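Local coordinates for p22 protein (Trypanosoma brucei, PDB 3JV1) that probably acts as a mitochondrial RNA-editing accessory factor specific for the cytochrome oxidase subunit II transcript, and belongs to the Mam33 family, at residues G94-N99 and D152-F157. Sequence-based numbering, arbitrary orientation.
Sequences GEFVIN and DTLANF
Phe-96 lies against Ala-155 and Leu-154 where the strand that is outermost in this chain's antiparallel sheet, part of the Mam33-family fold, meets the first turns of the long C-terminal helix 152-181. Strand 95-99 and helix 152-157 run at 103° to each other, their axes 6.9 Å apart at the closest. With CG anti to its carbonyl carbon (chi1 -83°), Phe-96 swings its ring from CB to the helix. CG and CD2 pass under the Ala-155 methyl, which sits over one face of the ring in a CH-pi contact, Ala-155 CB standing 3.8 Å from the centroid of the Phe-96 ring and displaced toward the rim. Phe-96 CE2 goes further, reaching Ala-155 N at 3.4 Å and, at the ring edge, Leu-154 CB. CZ at the far end meets Ala-155 CA and the Leu-154 branch CD2. Met-89 and Val-91 of strand 83-92 also touch Phe-96, and Leu-154 also packs on Trp-34 of a loop and Met-47 of strand 46-51. Ala-155 CB also lies 3.2 Å from Gly-94 O. On the exposed side Glu-95 and Asp-152 run side by side, their carboxylate planes only 18° apart; Glu-95 OE2 and Asp-152 OD1, 3.7 Å apart, probably repel. No direct hydrogen bond crosses the contact; a water bridges it instead, accepting from Phe-96 N and donating to Asp-152 OD1 at 2.6 Å.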
ATOM      1  N   GLY A  94      16.832  17.084  11.503  1.00 53.73           N
ATOM      2  CA  GLY A  94      18.231  16.994  11.128  1.00 51.62           C
ATOM      3  C   GLY A  94      18.993  15.745  11.524  1.00 50.34           C
ATOM      4  O   GLY A  94      20.199  15.668  11.288  1.00 50.21           O
ATOM      5  N   GLU A  95      18.319  14.766  12.118  1.00 48.89           N
ATOM      6  CA  GLU A  95      18.996  13.536  12.515  1.00 48.25           C
ATOM      7  C   GLU A  95      18.371  12.297  11.899  1.00 45.86           C
ATOM      8  O   GLU A  95      17.171  12.259  11.637  1.00 43.90           O
ATOM      9  CB  GLU A  95      18.985  13.369  14.034  1.00 51.24           C
ATOM     10  CG  GLU A  95      19.650  14.484  14.810  1.00 55.87           C
ATOM     11  CD  GLU A  95      19.946  14.076  16.241  1.00 59.27           C
ATOM     12  OE1 GLU A  95      19.023  13.576  16.922  1.00 59.89           O
ATOM     13  OE2 GLU A  95      21.103  14.254  16.681  1.00 60.04           O
ATOM     14  N   PHE A  96      19.197  11.278  11.684  1.00 44.68           N
ATOM     15  CA  PHE A  96      18.730  10.015  11.129  1.00 43.18           C
ATOM     16  C   PHE A  96      18.250   9.120  12.261  1.00 43.16           C
ATOM     17  O   PHE A  96      18.917   8.985  13.279  1.00 43.99           O
ATOM     18  CB  PHE A  96      19.857   9.289  10.384  1.00 42.51           C
ATOM     19  CG  PHE A  96      20.070   9.764   8.974  1.00 40.81           C
ATOM     20  CD1 PHE A  96      19.076   9.597   8.013  1.00 39.60           C
ATOM     21  CD2 PHE A  96      21.263  10.371   8.606  1.00 38.30           C
ATOM     22  CE1 PHE A  96      19.269  10.027   6.705  1.00 38.47           C
ATOM     23  CE2 PHE A  96      21.466  10.806   7.296  1.00 39.47           C
ATOM     24  CZ  PHE A  96      20.465  10.634   6.346  1.00 39.14           C
ATOM     25  N   VAL A  97      17.082   8.521  12.084  1.00 41.51           N
ATOM     26  CA  VAL A  97      16.548   7.610  13.073  1.00 40.45           C
ATOM     27  C   VAL A  97      16.415   6.255  12.384  1.00 39.30           C
ATOM     28  O   VAL A  97      15.789   6.146  11.334  1.00 38.51           O
ATOM     29  CB  VAL A  97      15.165   8.059  13.566  1.00 41.02           C
ATOM     30  CG1 VAL A  97      14.626   7.058  14.564  1.00 42.24           C
ATOM     31  CG2 VAL A  97      15.266   9.442  14.199  1.00 43.41           C
ATOM     32  N   ILE A  98      17.028   5.226  12.952  1.00 36.70           N
ATOM     33  CA  ILE A  98      16.932   3.906  12.358  1.00 35.16           C
ATOM     34  C   ILE A  98      15.634   3.257  12.835  1.00 35.21           C
ATOM     35  O   ILE A  98      15.407   3.127  14.036  1.00 34.24           O
ATOM     36  CB  ILE A  98      18.115   3.013  12.777  1.00 34.96           C
ATOM     37  CG1 ILE A  98      19.436   3.688  12.415  1.00 35.99           C
ATOM     38  CG2 ILE A  98      18.011   1.668  12.085  1.00 34.56           C
ATOM     39  CD1 ILE A  98      20.632   3.054  13.088  1.00 35.57           C
ATOM     40  N   ASN A  99      14.784   2.854  11.898  1.00 33.05           N
ATOM     41  CA  ASN A  99      13.529   2.219  12.257  1.00 33.96           C
ATOM     42  C   ASN A  99      13.607   0.724  12.043  1.00 34.39           C
ATOM     43  O   ASN A  99      13.019  -0.042  12.801  1.00 33.69           O
ATOM     44  CB  ASN A  99      12.375   2.784  11.426  1.00 34.66           C
ATOM     45  CG  ASN A  99      12.224   4.272  11.591  1.00 39.01           C
ATOM     46  OD1 ASN A  99      12.209   4.784  12.714  1.00 39.82           O
ATOM     47  ND2 ASN A  99      12.109   4.984  10.474  1.00 39.80           N
ATOM     48  N   ASP A 152      24.393  13.360  10.636  1.00 43.82           N
ATOM     49  CA  ASP A 152      23.516  14.519  10.777  1.00 46.05           C
ATOM     50  C   ASP A 152      23.703  15.525   9.656  1.00 44.65           C
ATOM     51  O   ASP A 152      22.769  16.239   9.292  1.00 44.05           O
ATOM     52  CB  ASP A 152      23.748  15.215  12.118  1.00 49.34           C
ATOM     53  CG  ASP A 152      23.337  14.361  13.293  1.00 52.22           C
ATOM     54  OD1 ASP A 152      22.297  13.680  13.198  1.00 55.23           O
ATOM     55  OD2 ASP A 152      24.049  14.378  14.318  1.00 57.23           O
ATOM     56  N   THR A 153      24.913  15.579   9.114  1.00 42.85           N
ATOM     57  CA  THR A 153      25.205  16.496   8.024  1.00 43.06           C
ATOM     58  C   THR A 153      24.372  16.102   6.812  1.00 40.93           C
ATOM     59  O   THR A 153      23.765  16.949   6.170  1.00 39.89           O
ATOM     60  CB  THR A 153      26.685  16.440   7.634  1.00 44.54           C
ATOM     61  OG1 THR A 153      27.493  16.657   8.795  1.00 47.50           O
ATOM     62  CG2 THR A 153      26.996  17.504   6.598  1.00 46.58           C
ATOM     63  N   LEU A 154      24.349  14.808   6.508  1.00 39.12           N
ATOM     64  CA  LEU A 154      23.585  14.307   5.373  1.00 38.36           C
ATOM     65  C   LEU A 154      22.093  14.445   5.637  1.00 38.24           C
ATOM     66  O   LEU A 154      21.333  14.815   4.748  1.00 37.65           O
ATOM     67  CB  LEU A 154      23.915  12.840   5.117  1.00 37.81           C
ATOM     68  CG  LEU A 154      23.187  12.210   3.930  1.00 37.33           C
ATOM     69  CD1 LEU A 154      23.661  12.890   2.636  1.00 34.96           C
ATOM     70  CD2 LEU A 154      23.458  10.709   3.895  1.00 34.70           C
ATOM     71  N   ALA A 155      21.677  14.142   6.860  1.00 38.70           N
ATOM     72  CA  ALA A 155      20.270  14.243   7.223  1.00 40.68           C
ATOM     73  C   ALA A 155      19.847  15.691   7.054  1.00 41.23           C
ATOM     74  O   ALA A 155      18.750  15.988   6.584  1.00 42.55           O
ATOM     75  CB  ALA A 155      20.063  13.801   8.664  1.00 41.33           C
ATOM     76  N   ASN A 156      20.744  16.588   7.436  1.00 41.30           N
ATOM     77  CA  ASN A 156      20.501  18.014   7.341  1.00 41.73           C
ATOM     78  C   ASN A 156      20.387  18.432   5.877  1.00 41.82           C
ATOM     79  O   ASN A 156      19.550  19.267   5.531  1.00 41.27           O
ATOM     80  CB  ASN A 156      21.643  18.763   8.024  1.00 44.03           C
ATOM     81  CG  ASN A 156      21.265  20.168   8.409  1.00 47.97           C
ATOM     82  OD1 ASN A 156      21.310  21.087   7.591  1.00 50.69           O
ATOM     83  ND2 ASN A 156      20.874  20.344   9.663  1.00 52.22           N
ATOM     84  N   PHE A 157      21.228  17.853   5.021  1.00 38.45           N
ATOM     85  CA  PHE A 157      21.184  18.164   3.600  1.00 36.95           C
ATOM     86  C   PHE A 157      19.875  17.691   2.975  1.00 36.27           C
ATOM     87  O   PHE A 157      19.335  18.343   2.093  1.00 37.64           O
ATOM     88  CB  PHE A 157      22.331  17.501   2.842  1.00 35.91           C
ATOM     89  CG  PHE A 157      22.170  17.565   1.345  1.00 34.07           C
ATOM     90  CD1 PHE A 157      22.492  18.720   0.647  1.00 35.71           C
ATOM     91  CD2 PHE A 157      21.636  16.490   0.646  1.00 33.03           C
ATOM     92  CE1 PHE A 157      22.285  18.803  -0.727  1.00 36.27           C
ATOM     93  CE2 PHE A 157      21.425  16.563  -0.719  1.00 35.01           C
ATOM     94  CZ  PHE A 157      21.750  17.722  -1.411  1.00 35.04           C
TER
HETATM   95  O   HOH W   1      22.277  11.442  11.917  1.00 44.53           O